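PDB 3LEW: SusD-like carbohydrate binding protein, which probably binds carbohydrate at the outer membrane of Bacteroides vulgatus as a SusD-family protein of nutrient uptake. Local coordinates for residues A[306-311]-A[322-327]; A[139-144]-A[414-419]; A[228-233]-A[344-349]. All coordinates share one frame; numbering follows the deposited sequence.

Interaction 1: A[306-311]-A[322-327]; sequences LFWATD and VWMRNS
Phe307 and Arg325 exchange backbone hydrogen bonds in an antiparallel beta hairpin, as do Ala309 and Trp323, while Trp308 with Met324 forms the non-hydrogen-bonded pair between them and Leu306 with Asn326 another beyond Phe307. The hairpin edges a mixed four-stranded sheet: 306-309 is outermost within this chain, and its neighbour 321-326 runs parallel to 440-448.

Apolar contacts gather on the face carrying Leu306, Trp308, Met324 and Asn326. Met324, a selenomethionine, is modelled in two conformers; in the one described here, bends at chi2 and chi3 (78° and 70°) fold the methyl over the Trp308 indole. There CE makes a CH-pi contact, 3.9 Å from the centroid of the six-membered ring, and SE stands farther off above the five-membered ring, a Met-aromatic contact. Val322 CG2 approaches Trp308 CE3 at 3.8 Å, and Leu306 CD2 lies against the amide of Asn326, whose OD1 accepts from Lys328 N. A broad indole suits this place because it offers a face to Met324 while Tyr424 meets it from outside the hairpin.

Polar contacts concentrate on the other side, in Arg325. Its NE and NH2 both grip Ala309 O, which lies in the guanidinium plane although the nitrogens approach from above the carbonyl plane; Trp323 N is its third donor. The outer end forms a salt bridge with Asp311, the planes 78° apart: NH2 meets OD1 on its anti side at 2.8 Å.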
# COMPACT_ATOMS: atom_id res chain seq x y z
N LEU A 306 -9.67 15.45 10.18
CA LEU A 306 -9.12 16.32 9.13
C LEU A 306 -9.33 17.79 9.58
O LEU A 306 -10.45 18.25 9.73
CB LEU A 306 -9.79 16.07 7.79
CG LEU A 306 -9.77 14.62 7.34
CD1 LEU A 306 -10.67 14.45 6.08
CD2 LEU A 306 -8.34 14.14 7.09
N PHE A 307 -8.24 18.50 9.81
CA PHE A 307 -8.35 19.86 10.32
C PHE A 307 -7.11 20.67 9.98
O PHE A 307 -6.04 20.13 9.84
CB PHE A 307 -8.54 19.86 11.84
CG PHE A 307 -7.52 19.03 12.58
CD1 PHE A 307 -6.31 19.61 12.99
CD2 PHE A 307 -7.74 17.70 12.84
CE1 PHE A 307 -5.37 18.88 13.65
CE2 PHE A 307 -6.78 16.94 13.49
CZ PHE A 307 -5.58 17.54 13.89
N TRP A 308 -7.31 21.99 9.87
CA TRP A 308 -6.19 22.92 9.68
C TRP A 308 -5.32 22.97 10.92
O TRP A 308 -5.83 23.03 12.05
CB TRP A 308 -6.71 24.34 9.44
CG TRP A 308 -7.56 24.52 8.22
CD1 TRP A 308 -8.88 24.86 8.20
CD2 TRP A 308 -7.14 24.40 6.84
NE1 TRP A 308 -9.32 24.94 6.90
CE2 TRP A 308 -8.28 24.66 6.04
CE3 TRP A 308 -5.94 24.10 6.21
CZ2 TRP A 308 -8.23 24.64 4.66
CZ3 TRP A 308 -5.88 24.08 4.84
CH2 TRP A 308 -7.04 24.34 4.07
N ALA A 309 -4.02 23.04 10.73
CA ALA A 309 -3.11 23.30 11.83
C ALA A 309 -1.81 23.82 11.28
O ALA A 309 -1.41 23.51 10.13
CB ALA A 309 -2.86 21.98 12.70
N THR A 310 -1.10 24.53 12.12
CA THR A 310 0.26 24.93 11.83
C THR A 310 1.20 23.71 12.04
O THR A 310 0.82 22.70 12.68
CB THR A 310 0.69 26.12 12.72
OG1 THR A 310 0.36 25.83 14.08
CG2 THR A 310 -0.04 27.40 12.30
N ASP A 311 2.42 23.82 11.52
CA ASP A 311 3.41 22.72 11.59
C ASP A 311 3.64 22.32 13.06
O ASP A 311 3.77 23.18 13.94
CB ASP A 311 4.72 23.13 10.94
CG ASP A 311 4.61 23.31 9.40
OD1 ASP A 311 3.70 22.73 8.76
OD2 ASP A 311 5.48 24.02 8.86
N VAL A 322 -1.39 27.47 7.43
CA VAL A 322 -1.90 26.22 7.95
C VAL A 322 -2.02 25.25 6.75
O VAL A 322 -2.26 25.68 5.62
CB VAL A 322 -3.26 26.38 8.67
CG1 VAL A 322 -3.08 27.14 9.97
CG2 VAL A 322 -4.30 27.10 7.81
N TRP A 323 -1.83 23.97 7.02
CA TRP A 323 -2.06 22.91 6.06
C TRP A 323 -3.14 22.02 6.66
O TRP A 323 -3.33 22.01 7.89
CB TRP A 323 -0.79 22.08 5.85
CG TRP A 323 0.43 22.84 5.37
CD1 TRP A 323 1.07 23.86 6.00
CD2 TRP A 323 1.14 22.62 4.15
NE1 TRP A 323 2.13 24.30 5.26
CE2 TRP A 323 2.22 23.53 4.13
CE3 TRP A 323 1.01 21.72 3.10
CZ2 TRP A 323 3.14 23.60 3.07
CZ3 TRP A 323 1.94 21.77 2.03
CH2 TRP A 323 2.99 22.70 2.05
N MSE A 324 -3.82 21.23 5.84
CA MSE A 324 -4.83 20.32 6.34
C MSE A 324 -4.11 19.05 6.83
O MSE A 324 -3.40 18.40 6.06
CB MSE A 324 -5.88 20.05 5.25
CG MSE A 324 -7.06 19.12 5.68
SE MSE A 324 -8.39 19.98 6.75
CE MSE A 324 -9.13 21.10 5.37
N ARG A 325 -4.29 18.73 8.10
CA ARG A 325 -3.68 17.58 8.72
C ARG A 325 -4.67 16.48 8.88
O ARG A 325 -5.87 16.71 8.96
CB ARG A 325 -3.16 17.94 10.12
CG ARG A 325 -2.41 19.23 10.25
CD ARG A 325 -1.18 19.29 9.36
NE ARG A 325 -0.64 20.65 9.43
CZ ARG A 325 0.60 21.00 9.07
NH1 ARG A 325 1.45 20.12 8.56
NH2 ARG A 325 0.95 22.25 9.12
N ASN A 326 -4.16 15.24 8.92
CA ASN A 326 -4.92 14.08 9.31
C ASN A 326 -4.33 13.54 10.63
O ASN A 326 -3.16 13.20 10.67
CB ASN A 326 -4.87 13.00 8.21
CG ASN A 326 -5.98 11.99 8.31
OD1 ASN A 326 -6.61 11.79 9.40
ND2 ASN A 326 -6.27 11.33 7.18
N SER A 327 -5.13 13.50 11.70
CA SER A 327 -4.68 12.87 12.95
C SER A 327 -4.55 11.33 12.82
O SER A 327 -4.14 10.65 13.78
CB SER A 327 -5.60 13.26 14.09
OG SER A 327 -6.90 12.75 13.87
O HOH W 1 3.53 21.37 6.52

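Interaction 2: A[139-144]-A[414-419]; sequences AIDKDP and RNQQTV
Gln416 reaches across to Ala139, Asp141 and Lys142 and has more surface buried here than any other residue of the two segments. It follows helix 408-414 and turns the chain with a positive phi (56°), with two bonds back into the last turn: a Schellman motif. Its side chain runs out extended beyond CG (chi2 -174°), carrying the amide to the loop at 139-144. The two ends of that amide have different neighbours. NE2 gives a weak hydrogen bond to Asp141 OD1 at 3.4 Å, the carboxylate and amide planes standing 85° apart. OE1 lies 3.7 Å from Lys142 CG, where the lysine's aliphatic part crosses the glutamine at about a right angle, and it accepts a hydrogen bond from Asn464. A glutamine suits the position because it is long enough to span the gap and carries both a donor and an acceptor.

Ala139, next in buried surface, points its methyl at the helix end: CB is 3.5 Å from Arg414 O and 4.0 Å from Gln416 CG. The small side chain lets the two backbones come close, with the CA atoms of Ala139 and Arg414 4.6 Å apart.

Arg414 faces the contact with its backbone, while its guanidinium turns away to salt bridges with Asp411 and Glu355. One water donates to Arg414 O and to Asp141 OD1 and accepts from Gln416 NE2; a second links NE2 to Asp141 O at 2.9 Å from that carbonyl. Because the one direct bond is weak, the polar link between these loops, distant in sequence, depends largely on the two waters that share Gln416 NE2.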
# COMPACT_ATOMS: atom_id res chain seq x y z
N ALA A 139 -2.76 -1.36 -16.25
CA ALA A 139 -3.80 -2.36 -15.89
C ALA A 139 -3.76 -3.57 -16.82
O ALA A 139 -3.48 -3.46 -18.03
CB ALA A 139 -5.17 -1.73 -15.92
N ILE A 140 -4.10 -4.72 -16.25
CA ILE A 140 -4.13 -5.97 -17.01
C ILE A 140 -5.10 -5.91 -18.20
O ILE A 140 -4.89 -6.61 -19.20
CB ILE A 140 -4.42 -7.14 -16.02
CG1 ILE A 140 -4.09 -8.47 -16.65
CG2 ILE A 140 -5.87 -7.12 -15.54
CD1 ILE A 140 -4.22 -9.68 -15.69
N ASP A 141 -6.16 -5.10 -18.12
CA ASP A 141 -7.09 -4.97 -19.24
C ASP A 141 -6.74 -3.82 -20.18
O ASP A 141 -7.37 -3.68 -21.21
CB ASP A 141 -8.56 -4.88 -18.78
CG ASP A 141 -8.86 -3.65 -17.95
OD1 ASP A 141 -8.00 -3.20 -17.18
OD2 ASP A 141 -10.01 -3.15 -18.06
N LYS A 142 -5.71 -3.05 -19.86
CA LYS A 142 -5.19 -2.02 -20.75
C LYS A 142 -4.32 -2.73 -21.79
O LYS A 142 -4.56 -2.59 -22.98
CB LYS A 142 -4.40 -1.01 -19.95
CG LYS A 142 -3.95 0.21 -20.70
CD LYS A 142 -2.64 0.05 -21.43
CE LYS A 142 -1.98 1.43 -21.71
NZ LYS A 142 -0.85 1.27 -22.72
N ASP A 143 -3.37 -3.55 -21.34
CA ASP A 143 -2.47 -4.30 -22.23
C ASP A 143 -2.10 -5.63 -21.48
O ASP A 143 -1.08 -5.61 -20.77
CB ASP A 143 -1.26 -3.32 -22.45
CG ASP A 143 -0.25 -3.77 -23.51
OD1 ASP A 143 -0.36 -4.93 -23.94
OD2 ASP A 143 0.67 -2.95 -23.89
N PRO A 144 -2.83 -6.75 -21.65
CA PRO A 144 -2.42 -7.91 -20.85
C PRO A 144 -1.07 -8.52 -21.16
O PRO A 144 -0.54 -9.28 -20.35
CB PRO A 144 -3.53 -8.95 -21.11
CG PRO A 144 -4.21 -8.51 -22.33
CD PRO A 144 -4.04 -7.03 -22.45
N ARG A 414 -4.76 0.46 -11.72
CA ARG A 414 -5.63 -0.69 -12.05
C ARG A 414 -6.99 -0.29 -12.61
O ARG A 414 -7.57 -1.00 -13.42
CB ARG A 414 -5.76 -1.61 -10.87
CG ARG A 414 -6.71 -1.10 -9.77
CD ARG A 414 -6.68 -1.97 -8.53
NE ARG A 414 -7.58 -1.40 -7.54
CZ ARG A 414 -8.89 -1.62 -7.50
NH1 ARG A 414 -9.46 -2.47 -8.31
NH2 ARG A 414 -9.64 -0.99 -6.60
N ASN A 415 -7.50 0.87 -12.21
CA ASN A 415 -8.82 1.33 -12.69
C ASN A 415 -8.74 2.23 -13.94
O ASN A 415 -9.77 2.69 -14.44
CB ASN A 415 -9.54 2.08 -11.57
CG ASN A 415 -9.80 1.22 -10.35
OD1 ASN A 415 -9.95 0.02 -10.44
ND2 ASN A 415 -9.94 1.87 -9.20
N GLN A 416 -7.53 2.51 -14.42
CA GLN A 416 -7.31 3.43 -15.56
C GLN A 416 -7.94 4.78 -15.28
O GLN A 416 -8.59 5.39 -16.15
CB GLN A 416 -7.76 2.82 -16.88
CG GLN A 416 -7.01 1.56 -17.25
CD GLN A 416 -7.36 1.06 -18.61
OE1 GLN A 416 -7.12 1.74 -19.64
NE2 GLN A 416 -7.96 -0.12 -18.65
N GLN A 417 -7.73 5.28 -14.07
CA GLN A 417 -8.27 6.56 -13.69
C GLN A 417 -7.22 7.62 -13.85
O GLN A 417 -6.06 7.32 -14.15
CB GLN A 417 -8.80 6.49 -12.26
CG GLN A 417 -10.14 5.76 -12.16
CD GLN A 417 -10.62 5.73 -10.74
OE1 GLN A 417 -10.04 5.04 -9.89
NE2 GLN A 417 -11.66 6.51 -10.44
N THR A 418 -7.64 8.89 -13.72
CA THR A 418 -6.67 9.97 -13.69
C THR A 418 -6.55 10.57 -12.31
O THR A 418 -7.50 10.62 -11.53
CB THR A 418 -6.98 11.07 -14.71
OG1 THR A 418 -5.87 11.99 -14.75
CG2 THR A 418 -8.32 11.81 -14.38
N VAL A 419 -5.34 11.02 -11.98
CA VAL A 419 -5.10 11.87 -10.82
C VAL A 419 -5.90 13.14 -11.00
O VAL A 419 -5.96 13.68 -12.10
CB VAL A 419 -3.60 12.27 -10.76
CG1 VAL A 419 -3.37 13.49 -9.81
CG2 VAL A 419 -2.79 11.08 -10.35
O HOH W 2 -8.93 -0.99 -15.82
O HOH W 3 -9.01 -1.31 -21.22

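Interaction 3: A[228-233]-A[344-349]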
# COMPACT_ATOMS: atom_id res chain seq x y z
N LYS A 228 -14.85 -15.90 2.14
CA LYS A 228 -14.28 -16.87 3.13
C LYS A 228 -13.65 -16.14 4.29
O LYS A 228 -13.83 -16.53 5.44
CB LYS A 228 -13.21 -17.75 2.47
CG LYS A 228 -13.76 -18.87 1.57
CD LYS A 228 -12.66 -19.67 0.79
CE LYS A 228 -13.21 -20.93 0.07
NZ LYS A 228 -13.29 -22.09 0.99
N LEU A 229 -12.89 -15.08 3.99
CA LEU A 229 -12.22 -14.26 5.00
C LEU A 229 -13.26 -13.61 5.91
O LEU A 229 -13.22 -13.79 7.15
CB LEU A 229 -11.28 -13.24 4.37
CG LEU A 229 -10.30 -12.59 5.36
CD1 LEU A 229 -9.10 -11.97 4.68
CD2 LEU A 229 -10.98 -11.57 6.29
N LEU A 230 -14.27 -12.98 5.33
CA LEU A 230 -15.26 -12.30 6.16
C LEU A 230 -16.10 -13.25 7.01
O LEU A 230 -16.58 -12.85 8.09
CB LEU A 230 -16.16 -11.41 5.31
CG LEU A 230 -15.50 -10.21 4.63
CD1 LEU A 230 -16.44 -9.55 3.59
CD2 LEU A 230 -15.00 -9.19 5.68
N ALA A 231 -16.26 -14.50 6.54
CA ALA A 231 -16.97 -15.55 7.32
C ALA A 231 -16.19 -15.91 8.58
O ALA A 231 -16.77 -16.38 9.54
CB ALA A 231 -17.25 -16.78 6.48
N LYS A 232 -14.87 -15.72 8.55
CA LYS A 232 -13.98 -15.98 9.69
C LYS A 232 -13.69 -14.74 10.53
O LYS A 232 -13.36 -14.87 11.70
CB LYS A 232 -12.61 -16.46 9.17
CG LYS A 232 -12.58 -17.86 8.60
CD LYS A 232 -11.24 -18.05 7.83
CE LYS A 232 -10.69 -19.45 7.96
NZ LYS A 232 -10.89 -20.28 6.73
N ASP A 233 -13.71 -13.55 9.92
CA ASP A 233 -13.28 -12.32 10.57
C ASP A 233 -13.90 -11.11 9.89
O ASP A 233 -13.49 -10.74 8.81
CB ASP A 233 -11.75 -12.21 10.54
CG ASP A 233 -11.22 -10.98 11.30
OD1 ASP A 233 -12.02 -10.30 12.02
OD2 ASP A 233 -9.99 -10.70 11.16
N MSE A 344 -2.54 -4.58 6.05
CA MSE A 344 -3.86 -5.08 5.60
C MSE A 344 -4.84 -5.04 6.75
O MSE A 344 -4.52 -5.56 7.83
CB MSE A 344 -3.78 -6.49 5.04
CG MSE A 344 -5.04 -6.92 4.43
SE MSE A 344 -4.73 -8.56 3.34
CE MSE A 344 -4.04 -9.64 4.58
N ARG A 345 -6.02 -4.44 6.53
CA ARG A 345 -7.09 -4.41 7.52
C ARG A 345 -8.37 -5.04 6.98
O ARG A 345 -8.60 -5.12 5.75
CB ARG A 345 -7.41 -2.96 7.89
CG ARG A 345 -6.25 -2.22 8.41
CD ARG A 345 -6.72 -0.89 9.01
NE ARG A 345 -7.05 0.14 8.03
CZ ARG A 345 -8.24 0.71 7.87
NH1 ARG A 345 -9.32 0.35 8.56
NH2 ARG A 345 -8.34 1.74 7.01
N VAL A 346 -9.23 -5.43 7.90
CA VAL A 346 -10.53 -6.00 7.51
C VAL A 346 -11.36 -5.02 6.64
O VAL A 346 -12.05 -5.46 5.72
CB VAL A 346 -11.35 -6.47 8.73
CG1 VAL A 346 -12.70 -7.21 8.22
CG2 VAL A 346 -10.52 -7.44 9.64
N ALA A 347 -11.31 -3.72 6.91
CA ALA A 347 -12.05 -2.79 6.08
C ALA A 347 -11.72 -2.93 4.59
O ALA A 347 -12.61 -2.74 3.76
CB ALA A 347 -11.81 -1.31 6.54
N GLU A 348 -10.46 -3.14 4.24
CA GLU A 348 -10.09 -3.37 2.85
C GLU A 348 -10.79 -4.59 2.27
O GLU A 348 -11.14 -4.60 1.08
CB GLU A 348 -8.57 -3.51 2.72
CG GLU A 348 -8.10 -3.72 1.27
CD GLU A 348 -6.68 -4.23 1.13
OE1 GLU A 348 -5.92 -4.29 2.10
OE2 GLU A 348 -6.32 -4.61 -0.02
N ILE A 349 -10.96 -5.64 3.09
CA ILE A 349 -11.62 -6.88 2.63
C ILE A 349 -13.09 -6.61 2.36
O ILE A 349 -13.61 -7.09 1.36
CB ILE A 349 -11.43 -8.05 3.63
CG1 ILE A 349 -9.94 -8.22 4.00
CG2 ILE A 349 -12.03 -9.33 3.06
CD1 ILE A 349 -8.99 -8.38 2.75
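Ile349 meets both Leu229 and Leu230, using a different branch for each. Its CG1 lies 3.9 Å from Leu229 CD1, the two side chains crossing at about a right angle, while CG2 comes equally close to Leu230 CG as those chains slide past each other in opposite directions. The isoleucine has CG1 anti to the carbonyl carbon and CG2 anti to the backbone N (chi1 -50°), which spreads its branches between the neighbouring leucines; beta-branching suits it to this double task. Shortening the residue to an alanine would probably open a gap beside both leucines and set their methyl ends free to turn.

Val346, one helical turn earlier, continues the apolar patch. Its CG1 packs on Leu230 CD2 at 4.0 Å, and CG2 touches Asp233 OD2 at 3.6 Å. No hydrogen bond crosses between the segments, so the fit rests on shape and apolar contact.

Backbone bonds and salt bridges position these groups. Leu229 O accepts from both Lys232 N and Asp233 N, bonds that hold Asp233 close to the last turn, beside Val346; Asp233 OD1 bonds weakly to Tyr235 N. In 344-349, Arg345 forms salt bridges with Glu253, Glu401 and Glu405, and Glu348 one with Arg211, which probably steady the turn from strand into helix, as Glu253 also accepts from Ala347 N.

The contact packs the C-terminal part of helix 219-232 against the start of helix 346-359, where strand 341-345 passes directly into it. Strand 254-258 contributes Ile255 to Val346 and Ile349, and helix 202-215 borders Leu229 through Glu203.

How the interactions relate
From the N terminus, the chain first reaches 139-144, whose partner at 414-419 makes interaction 2 the widest closure, with 269 residues between its segments. Inside that loop, 228-233 pairs with 344-349, so interaction 3 is nested in interaction 2; interaction 1, joining 306-311 to 322-327, is nested in both. None of the closures cross. Interaction 1 is a local hairpin in a mixed sheet, whereas interaction 2 ties the loop after helix 111-135 to the one after helix 408-414, and interaction 3 ties helix 219-232 to the start of helix 346-359. Strand 321-326 is followed in the chain by strand 341-345, which leads into interaction 3.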